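Local coordinates for protein serine protease inhibitor (Schistosoma haematobium, PDB 3STO) that probably inhibits serine-type endopeptidases as a serpin, at residues C42-L47 with L390-M395; G61-Q66 with S324-I329; I187-F192 with I341-L346. All blocks are in the same frame, centred on the assembly; numbering follows the deposited sequence.

Interaction 1: C42-L47 with L390-M395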
loop_
_atom_site.group_PDB
_atom_site.type_symbol
_atom_site.label_atom_id
_atom_site.label_comp_id
_atom_site.label_asym_id
_atom_site.label_seq_id
_atom_site.Cartn_x
_atom_site.Cartn_y
_atom_site.Cartn_z
ATOM N N CYS A 42 1.238 0.406 -0.962
ATOM C CA CYS A 42 -0.215 0.373 -0.758
ATOM C C CYS A 42 -1.000 1.425 -1.574
ATOM O O CYS A 42 -1.133 2.588 -1.173
ATOM C CB CYS A 42 -0.533 0.522 0.720
ATOM S SG CYS A 42 -2.253 1.049 0.896
ATOM N N PRO A 43 -1.540 1.013 -2.715
ATOM C CA PRO A 43 -2.124 1.941 -3.704
ATOM C C PRO A 43 -3.328 2.742 -3.232
ATOM O O PRO A 43 -3.554 3.843 -3.764
ATOM C CB PRO A 43 -2.539 1.019 -4.856
ATOM C CG PRO A 43 -1.793 -0.242 -4.626
ATOM C CD PRO A 43 -1.558 -0.382 -3.176
ATOM N N LEU A 44 -4.090 2.223 -2.268
ATOM C CA LEU A 44 -5.297 2.935 -1.806
ATOM C C LEU A 44 -4.949 4.109 -0.883
ATOM O O LEU A 44 -5.689 5.068 -0.763
ATOM C CB LEU A 44 -6.305 1.984 -1.125
ATOM C CG LEU A 44 -6.922 0.885 -1.994
ATOM C CD1 LEU A 44 -7.981 0.129 -1.210
ATOM C CD2 LEU A 44 -7.523 1.434 -3.272
ATOM N N GLY A 45 -3.823 4.008 -0.209
ATOM C CA GLY A 45 -3.349 5.097 0.596
ATOM C C GLY A 45 -2.939 6.283 -0.250
ATOM O O GLY A 45 -3.074 7.411 0.198
ATOM N N ILE A 46 -2.436 6.030 -1.461
ATOM C CA ILE A 46 -2.108 7.109 -2.394
ATOM C C ILE A 46 -3.411 7.749 -2.832
ATOM O O ILE A 46 -3.515 8.964 -2.875
ATOM C CB ILE A 46 -1.400 6.617 -3.692
ATOM C CG1 ILE A 46 -0.386 5.501 -3.422
ATOM C CG2 ILE A 46 -0.757 7.780 -4.431
ATOM C CD1 ILE A 46 0.704 5.877 -2.446
ATOM N N LEU A 47 -4.409 6.918 -3.138
ATOM C CA LEU A 47 -5.754 7.390 -3.502
ATOM C C LEU A 47 -6.434 8.249 -2.422
ATOM O O LEU A 47 -6.975 9.295 -2.729
ATOM C CB LEU A 47 -6.655 6.214 -3.894
ATOM C CG LEU A 47 -8.031 6.543 -4.482
ATOM C CD1 LEU A 47 -8.433 5.521 -5.511
ATOM C CD2 LEU A 47 -9.078 6.627 -3.394
ATOM N N LEU A 390 -13.174 -6.172 -2.002
ATOM C CA LEU A 390 -12.798 -5.271 -3.078
ATOM C C LEU A 390 -12.217 -6.002 -4.285
ATOM O O LEU A 390 -12.043 -5.404 -5.332
ATOM C CB LEU A 390 -11.801 -4.248 -2.572
ATOM C CG LEU A 390 -12.248 -3.423 -1.364
ATOM C CD1 LEU A 390 -11.158 -2.432 -1.000
ATOM C CD2 LEU A 390 -13.554 -2.696 -1.631
ATOM N N THR A 391 -11.935 -7.299 -4.133
ATOM C CA THR A 391 -11.197 -8.091 -5.130
ATOM C C THR A 391 -9.967 -7.379 -5.720
ATOM O O THR A 391 -9.778 -7.327 -6.940
ATOM C CB THR A 391 -12.098 -8.656 -6.257
ATOM O OG1 THR A 391 -12.758 -7.576 -6.921
ATOM C CG2 THR A 391 -13.136 -9.587 -5.681
HETATM N N MSE A 392 -9.124 -6.861 -4.845
HETATM C CA MSE A 392 -7.915 -6.224 -5.303
HETATM C C MSE A 392 -6.873 -6.280 -4.204
HETATM O O MSE A 392 -7.184 -6.508 -3.047
HETATM C CB MSE A 392 -8.188 -4.774 -5.672
HETATM C CG MSE A 392 -8.372 -3.891 -4.452
HETATM SE SE MSE A 392 -9.041 -2.061 -4.865
HETATM C CE MSE A 392 -7.719 -1.566 -6.247
ATOM N N PRO A 393 -5.609 -6.094 -4.571
ATOM C CA PRO A 393 -4.619 -6.046 -3.497
ATOM C C PRO A 393 -4.599 -4.678 -2.840
ATOM O O PRO A 393 -4.673 -3.632 -3.489
ATOM C CB PRO A 393 -3.300 -6.302 -4.234
ATOM C CG PRO A 393 -3.546 -5.729 -5.622
ATOM C CD PRO A 393 -5.003 -6.046 -5.918
ATOM N N ILE A 394 -4.523 -4.683 -1.528
ATOM C CA ILE A 394 -4.331 -3.437 -0.839
ATOM C C ILE A 394 -2.868 -3.222 -0.457
ATOM O O ILE A 394 -2.484 -2.146 -0.035
ATOM C CB ILE A 394 -5.259 -3.317 0.374
ATOM C CG1 ILE A 394 -4.981 -4.423 1.369
ATOM C CG2 ILE A 394 -6.751 -3.328 -0.074
ATOM C CD1 ILE A 394 -5.582 -4.110 2.703
HETATM N N MSE A 395 -2.053 -4.252 -0.629
HETATM C CA MSE A 395 -0.616 -4.148 -0.432
HETATM C C MSE A 395 0.006 -5.049 -1.517
HETATM O O MSE A 395 -0.441 -6.177 -1.738
HETATM C CB MSE A 395 -0.259 -4.548 0.996
HETATM C CG MSE A 395 1.202 -4.436 1.418
HETATM SE SE MSE A 395 2.494 -5.754 0.728
HETATM C CE MSE A 395 1.850 -7.558 1.187
HETATM O O HOH W 1 -4.023 -0.191 -0.409
#
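Ile394 O is the polar centre of this contact, met by several groups of the first segment. A bridging water accepts from Leu44 N at 3.0 Å, so a backbone N-H of the first helical turn reaches the carbonyl through one solvent molecule. The same water donates to Ile394 O, although the modelled 2.5 Å between water oxygen and Ile394 O is suspiciously short and its exact length is doubtful. Cys42 approaches directly: its SG lies 3.3 Å from Ile394 O, and its CA-H makes a CH...O contact with the same oxygen. Pro43 adds ring carbon CD, 3.7 Å from Ile394 O. With chi1 at 161°, Cys42 holds SG away from its own backbone N, and there the sulfur also accepts from Gly45 N (3.5 Å to SG, 150° at the hydrogen). Cys42 is thereby the N-cap of helix 43-55, which corresponds to helix B of the serpin fold. This helix start meets the beginning of strand 392-399, the last strand of the chain, where Ile394 and Met395 both face Ile385 in a classic beta bulge. Beyond the carbonyl the contact is apolar and rests on Leu44, whose two methyls divide the work. Its CD1 meets the branch methyl CG2 of Ile394 at 3.8 Å and, in the loop that leads into the strand, Leu390 CD1 at 4.1 Å. Its CD2 instead touches the selenium of selenomethionine Met392, with 4.1 Å from CD2 to SE; the Met392 chain is extended as far as SE (chi2 -170°), which carries the selenium out to that methyl. Helix 18-30 also packs on Met392 and Pro43 through Thr23, while Phe192 of strand 186-197 touches both Cys42 and Ile394.

Interaction 2: G61-Q66 with S324-I329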
loop_
_atom_site.group_PDB
_atom_site.type_symbol
_atom_site.label_atom_id
_atom_site.label_comp_id
_atom_site.label_asym_id
_atom_site.label_seq_id
_atom_site.Cartn_x
_atom_site.Cartn_y
_atom_site.Cartn_z
ATOM N N GLY A 61 -9.454 24.507 -9.620
ATOM C CA GLY A 61 -9.080 24.722 -10.995
ATOM C C GLY A 61 -8.473 23.476 -11.606
ATOM O O GLY A 61 -8.961 22.373 -11.409
ATOM N N ARG A 62 -7.392 23.674 -12.337
ATOM C CA ARG A 62 -6.731 22.632 -13.087
ATOM C C ARG A 62 -5.987 21.632 -12.147
ATOM O O ARG A 62 -5.807 20.452 -12.474
ATOM C CB ARG A 62 -5.774 23.305 -14.083
ATOM C CG ARG A 62 -5.208 22.376 -15.158
ATOM C CD ARG A 62 -4.665 23.171 -16.310
ATOM N NE ARG A 62 -3.342 22.711 -16.697
ATOM C CZ ARG A 62 -2.216 23.340 -16.390
ATOM N NH1 ARG A 62 -2.258 24.475 -15.696
ATOM N NH2 ARG A 62 -1.049 22.837 -16.782
ATOM N N THR A 63 -5.583 22.110 -10.975
ATOM C CA THR A 63 -5.008 21.259 -9.941
ATOM C C THR A 63 -6.000 20.175 -9.464
ATOM O O THR A 63 -5.667 19.002 -9.426
ATOM C CB THR A 63 -4.537 22.106 -8.751
ATOM O OG1 THR A 63 -3.646 23.122 -9.222
ATOM C CG2 THR A 63 -3.831 21.255 -7.718
ATOM N N GLY A 64 -7.223 20.561 -9.122
ATOM C CA GLY A 64 -8.217 19.579 -8.739
ATOM C C GLY A 64 -8.666 18.724 -9.914
ATOM O O GLY A 64 -9.013 17.555 -9.760
ATOM N N TYR A 65 -8.666 19.314 -11.097
ATOM C CA TYR A 65 -9.133 18.629 -12.289
ATOM C C TYR A 65 -8.213 17.473 -12.652
ATOM O O TYR A 65 -8.682 16.383 -12.996
ATOM C CB TYR A 65 -9.249 19.607 -13.458
ATOM C CG TYR A 65 -9.739 19.000 -14.756
ATOM C CD1 TYR A 65 -10.877 18.262 -14.787
ATOM C CD2 TYR A 65 -9.061 19.190 -15.943
ATOM C CE1 TYR A 65 -11.325 17.694 -15.925
ATOM C CE2 TYR A 65 -9.513 18.635 -17.111
ATOM C CZ TYR A 65 -10.660 17.880 -17.091
ATOM O OH TYR A 65 -11.170 17.282 -18.237
ATOM N N GLN A 66 -6.907 17.724 -12.597
ATOM C CA GLN A 66 -5.909 16.688 -12.855
ATOM C C GLN A 66 -6.062 15.482 -11.924
ATOM O O GLN A 66 -6.053 14.343 -12.370
ATOM C CB GLN A 66 -4.503 17.276 -12.701
ATOM C CG GLN A 66 -4.156 18.123 -13.884
ATOM C CD GLN A 66 -2.832 18.789 -13.763
ATOM O OE1 GLN A 66 -2.139 18.720 -12.717
ATOM N NE2 GLN A 66 -2.457 19.473 -14.838
ATOM N N SER A 324 0.136 25.714 -9.221
ATOM C CA SER A 324 -0.626 25.167 -8.096
ATOM C C SER A 324 -1.806 26.016 -7.677
ATOM O O SER A 324 -1.630 27.178 -7.354
ATOM C CB SER A 324 0.276 24.984 -6.875
ATOM O OG SER A 324 -0.410 24.253 -5.859
ATOM N N ASP A 325 -2.994 25.414 -7.655
ATOM C CA ASP A 325 -4.198 26.074 -7.173
ATOM C C ASP A 325 -4.766 25.361 -5.916
ATOM O O ASP A 325 -5.661 24.508 -6.019
ATOM C CB ASP A 325 -5.268 26.184 -8.298
ATOM C CG ASP A 325 -6.433 27.166 -7.942
ATOM O OD1 ASP A 325 -6.741 27.358 -6.746
ATOM O OD2 ASP A 325 -7.051 27.743 -8.868
ATOM N N LEU A 326 -4.245 25.738 -4.747
ATOM C CA LEU A 326 -4.764 25.267 -3.455
ATOM C C LEU A 326 -5.500 26.398 -2.717
ATOM O O LEU A 326 -5.356 26.604 -1.503
ATOM C CB LEU A 326 -3.668 24.656 -2.566
ATOM C CG LEU A 326 -3.088 23.230 -2.788
ATOM C CD1 LEU A 326 -4.108 22.279 -3.356
ATOM C CD2 LEU A 326 -1.826 23.210 -3.626
ATOM N N SER A 327 -6.320 27.117 -3.461
ATOM C CA SER A 327 -6.988 28.274 -2.897
ATOM C C SER A 327 -8.055 27.832 -1.909
ATOM O O SER A 327 -8.496 28.619 -1.091
ATOM C CB SER A 327 -7.576 29.147 -4.006
ATOM O OG SER A 327 -8.569 28.444 -4.729
ATOM N N GLY A 328 -8.460 26.568 -1.985
ATOM C CA GLY A 328 -9.390 25.998 -1.019
ATOM C C GLY A 328 -8.744 25.774 0.344
ATOM O O GLY A 328 -9.434 25.589 1.343
ATOM N N ILE A 329 -7.415 25.786 0.383
ATOM C CA ILE A 329 -6.675 25.585 1.629
ATOM C C ILE A 329 -6.150 26.903 2.225
ATOM O O ILE A 329 -6.174 27.102 3.443
ATOM C CB ILE A 329 -5.448 24.663 1.409
ATOM C CG1 ILE A 329 -5.880 23.260 0.971
ATOM C CG2 ILE A 329 -4.575 24.615 2.662
ATOM C CD1 ILE A 329 -4.694 22.364 0.563
#
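Ser324 opens the second segment with its carbonyl carbon 3.8 Å from Thr63 OG1, on the loop between helix 307-312 and strand 339-348 that carries the Asp-Leu-Ser-Gly-Ile sequence familiar from serpins. Its own hydroxyl bonds to Leu335 O. Asp325 makes the hydrogen bond that joins the segments: its backbone N donates to Thr63 OG1 at 2.9 Å, with 153° at the hydrogen. Thr63 places that hydroxyl opposite its own carbonyl carbon (chi1 -54°), facing the loop from the first turn of helix 61-70. Asp325 CB lies 3.6 Å from the same OG1, and the two side chains pass at a slant. The carboxylate then divides its oxygens. OD2 is directed to the helix start, although 4.1 Å from Gly61 N is only a loose approach, whereas OD1 turns back on the loop. Leu326 comes next and makes a marginal, loosely defined approach, its CD1 4.5 Å from Thr63 CG2. Ser327 OG then bonds to Asp325 OD1 at 2.9 Å, and Ser327 N adds a weak bond to the same oxygen in the pattern of an Asx turn. Further on the loop turns again, Ile329 N donating to Leu326 O at 2.9 Å.

Interaction 3: I187-F192 with I341-L346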
loop_
_atom_site.group_PDB
_atom_site.type_symbol
_atom_site.label_atom_id
_atom_site.label_comp_id
_atom_site.label_asym_id
_atom_site.label_seq_id
_atom_site.Cartn_x
_atom_site.Cartn_y
_atom_site.Cartn_z
ATOM N N ILE A 187 4.175 19.201 2.952
ATOM C CA ILE A 187 4.517 17.798 2.792
ATOM C C ILE A 187 3.344 16.891 3.145
ATOM O O ILE A 187 2.697 17.055 4.183
ATOM C CB ILE A 187 5.688 17.427 3.669
ATOM C CG1 ILE A 187 6.978 18.075 3.128
ATOM C CG2 ILE A 187 5.795 15.891 3.763
ATOM C CD1 ILE A 187 8.214 17.727 3.939
ATOM N N LEU A 188 3.050 15.965 2.249
ATOM C CA LEU A 188 2.041 14.930 2.489
ATOM C C LEU A 188 2.730 13.599 2.798
ATOM O O LEU A 188 3.704 13.218 2.120
ATOM C CB LEU A 188 1.152 14.746 1.267
ATOM C CG LEU A 188 0.359 15.930 0.724
ATOM C CD1 LEU A 188 -0.341 15.511 -0.563
ATOM C CD2 LEU A 188 -0.627 16.386 1.755
ATOM N N VAL A 189 2.219 12.924 3.825
ATOM C CA VAL A 189 2.750 11.659 4.328
ATOM C C VAL A 189 1.612 10.631 4.458
ATOM O O VAL A 189 0.649 10.839 5.189
ATOM C CB VAL A 189 3.466 11.821 5.707
ATOM C CG1 VAL A 189 4.142 10.523 6.108
ATOM C CG2 VAL A 189 4.521 12.905 5.653
ATOM N N ASN A 190 1.708 9.536 3.716
ATOM C CA ASN A 190 0.755 8.437 3.861
ATOM C C ASN A 190 1.325 7.196 4.601
ATOM O O ASN A 190 2.436 6.741 4.348
ATOM C CB ASN A 190 0.115 8.030 2.515
ATOM C CG ASN A 190 -0.910 6.893 2.692
ATOM O OD1 ASN A 190 -0.642 5.721 2.394
ATOM N ND2 ASN A 190 -2.072 7.239 3.224
ATOM N N VAL A 191 0.545 6.703 5.546
ATOM C CA VAL A 191 0.859 5.517 6.309
ATOM C C VAL A 191 -0.269 4.504 6.137
ATOM O O VAL A 191 -1.460 4.829 6.294
ATOM C CB VAL A 191 1.005 5.830 7.810
ATOM C CG1 VAL A 191 1.071 4.540 8.619
ATOM C CG2 VAL A 191 2.224 6.707 8.065
ATOM N N PHE A 192 0.088 3.274 5.805
ATOM C CA PHE A 192 -0.941 2.246 5.691
ATOM C C PHE A 192 -0.571 1.035 6.521
ATOM O O PHE A 192 0.322 0.257 6.165
ATOM C CB PHE A 192 -1.152 1.849 4.243
ATOM C CG PHE A 192 -2.499 1.246 3.966
ATOM C CD1 PHE A 192 -2.690 -0.139 4.052
ATOM C CD2 PHE A 192 -3.572 2.062 3.585
ATOM C CE1 PHE A 192 -3.942 -0.688 3.770
ATOM C CE2 PHE A 192 -4.821 1.527 3.291
ATOM C CZ PHE A 192 -5.016 0.153 3.377
ATOM N N ILE A 341 4.977 11.386 0.238
ATOM C CA ILE A 341 5.778 10.275 0.693
ATOM C C ILE A 341 4.883 9.224 1.297
ATOM O O ILE A 341 4.043 9.547 2.137
ATOM C CB ILE A 341 6.834 10.730 1.755
ATOM C CG1 ILE A 341 7.873 11.660 1.124
ATOM C CG2 ILE A 341 7.590 9.558 2.303
ATOM C CD1 ILE A 341 8.672 12.436 2.153
ATOM N N GLN A 342 5.068 7.973 0.856
ATOM C CA GLN A 342 4.453 6.814 1.509
ATOM C C GLN A 342 5.505 5.979 2.273
ATOM O O GLN A 342 6.555 5.627 1.747
ATOM C CB GLN A 342 3.646 5.946 0.525
ATOM C CG GLN A 342 2.995 4.747 1.197
ATOM C CD GLN A 342 2.169 3.912 0.225
ATOM O OE1 GLN A 342 2.712 3.135 -0.564
ATOM N NE2 GLN A 342 0.853 4.067 0.276
ATOM N N THR A 343 5.231 5.703 3.532
ATOM C CA THR A 343 6.131 4.918 4.318
ATOM C C THR A 343 5.380 3.658 4.759
ATOM O O THR A 343 4.279 3.753 5.329
ATOM C CB THR A 343 6.704 5.720 5.492
ATOM O OG1 THR A 343 7.524 4.858 6.303
ATOM C CG2 THR A 343 5.608 6.293 6.337
ATOM N N ASN A 344 5.968 2.495 4.449
ATOM C CA ASN A 344 5.316 1.186 4.604
ATOM C C ASN A 344 6.127 0.214 5.475
ATOM O O ASN A 344 7.358 0.280 5.551
ATOM C CB ASN A 344 5.074 0.521 3.231
ATOM C CG ASN A 344 4.239 1.375 2.288
ATOM O OD1 ASN A 344 3.031 1.501 2.466
ATOM N ND2 ASN A 344 4.881 1.960 1.272
ATOM N N VAL A 345 5.426 -0.702 6.127
ATOM C CA VAL A 345 6.076 -1.829 6.800
ATOM C C VAL A 345 5.314 -3.119 6.537
ATOM O O VAL A 345 4.088 -3.136 6.595
ATOM C CB VAL A 345 6.233 -1.618 8.307
ATOM C CG1 VAL A 345 4.917 -1.198 8.935
ATOM C CG2 VAL A 345 6.798 -2.902 8.964
ATOM N N LEU A 346 6.059 -4.169 6.189
ATOM C CA LEU A 346 5.529 -5.523 6.036
ATOM C C LEU A 346 6.339 -6.432 6.942
ATOM O O LEU A 346 7.474 -6.778 6.631
ATOM C CB LEU A 346 5.647 -6.007 4.580
ATOM C CG LEU A 346 5.096 -7.406 4.202
ATOM C CD1 LEU A 346 3.596 -7.557 4.493
ATOM C CD2 LEU A 346 5.353 -7.729 2.726
#
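Asn190 and Gln342 sit opposite each other on neighbouring strands, their side chains alongside and pointing the same way, with the amide planes turned 44° apart. Both start with CG anti to the backbone N (chi1 -179° and -180°), which carries the two amides off the same face of the sheet. Gln342 NE2 donates to Asn190 OD1 at 3.1 Å in a nearly straight bond; the oxygen lies in the amide plane of Gln342, while the donor is tilted from the carbonyl plane of Asn190. NE2 also donates to Cys42 O, and Gln342 OE1 accepts from Asn344 ND2 and bonds to Thr41 OG1, so several bonds fix the rotation of this amide. On the other face Val191 and Thr343 lie side by side, methyl against methyl, with 3.8 Å between their CG2 atoms. Between the strands the backbones form a parallel ladder. Ile341 N donates to Leu188 O, and Asn190 N to Ile341 O at 2.8 Å. Thr343 N continues it to Asn190 O at 3.1 Å. The strands then splay, their CA atoms moving from 4.7 Å apart at Asn190 and Gln342 to 6.4 Å at Phe192 and Asn344. The pair, packed against helix 43-55, corresponds to strands 3 and 5 of serpin sheet A, in what is the shutter region of relatives; its direct pairing shows that nothing is inserted between the strands from Leu188 to Thr343, as in the closed sheet A of native serpins.

From the N terminus, the chain passes 42-47 and then 61-66, on successive helices, before reaching strand 186-197. Segment 324-329 comes back to 61-66 and closes the loop of interaction 2. Soon afterwards 341-346 pairs with 187-192 and closes interaction 3; because the segments alternate, these two loops cross. Finally 390-395 returns to 42-47, so interaction 1 encloses both. Interactions 1 and 3 touch, their centres about 13 Å apart, joining the last strand, the start of helix 43-55 and the central strand pair. The centre of interaction 2 lies about 25 Å from the centre of the chain; this contact ties helix 61-70 to a peripheral loop, with nearest atoms about 7 Å from interaction 3.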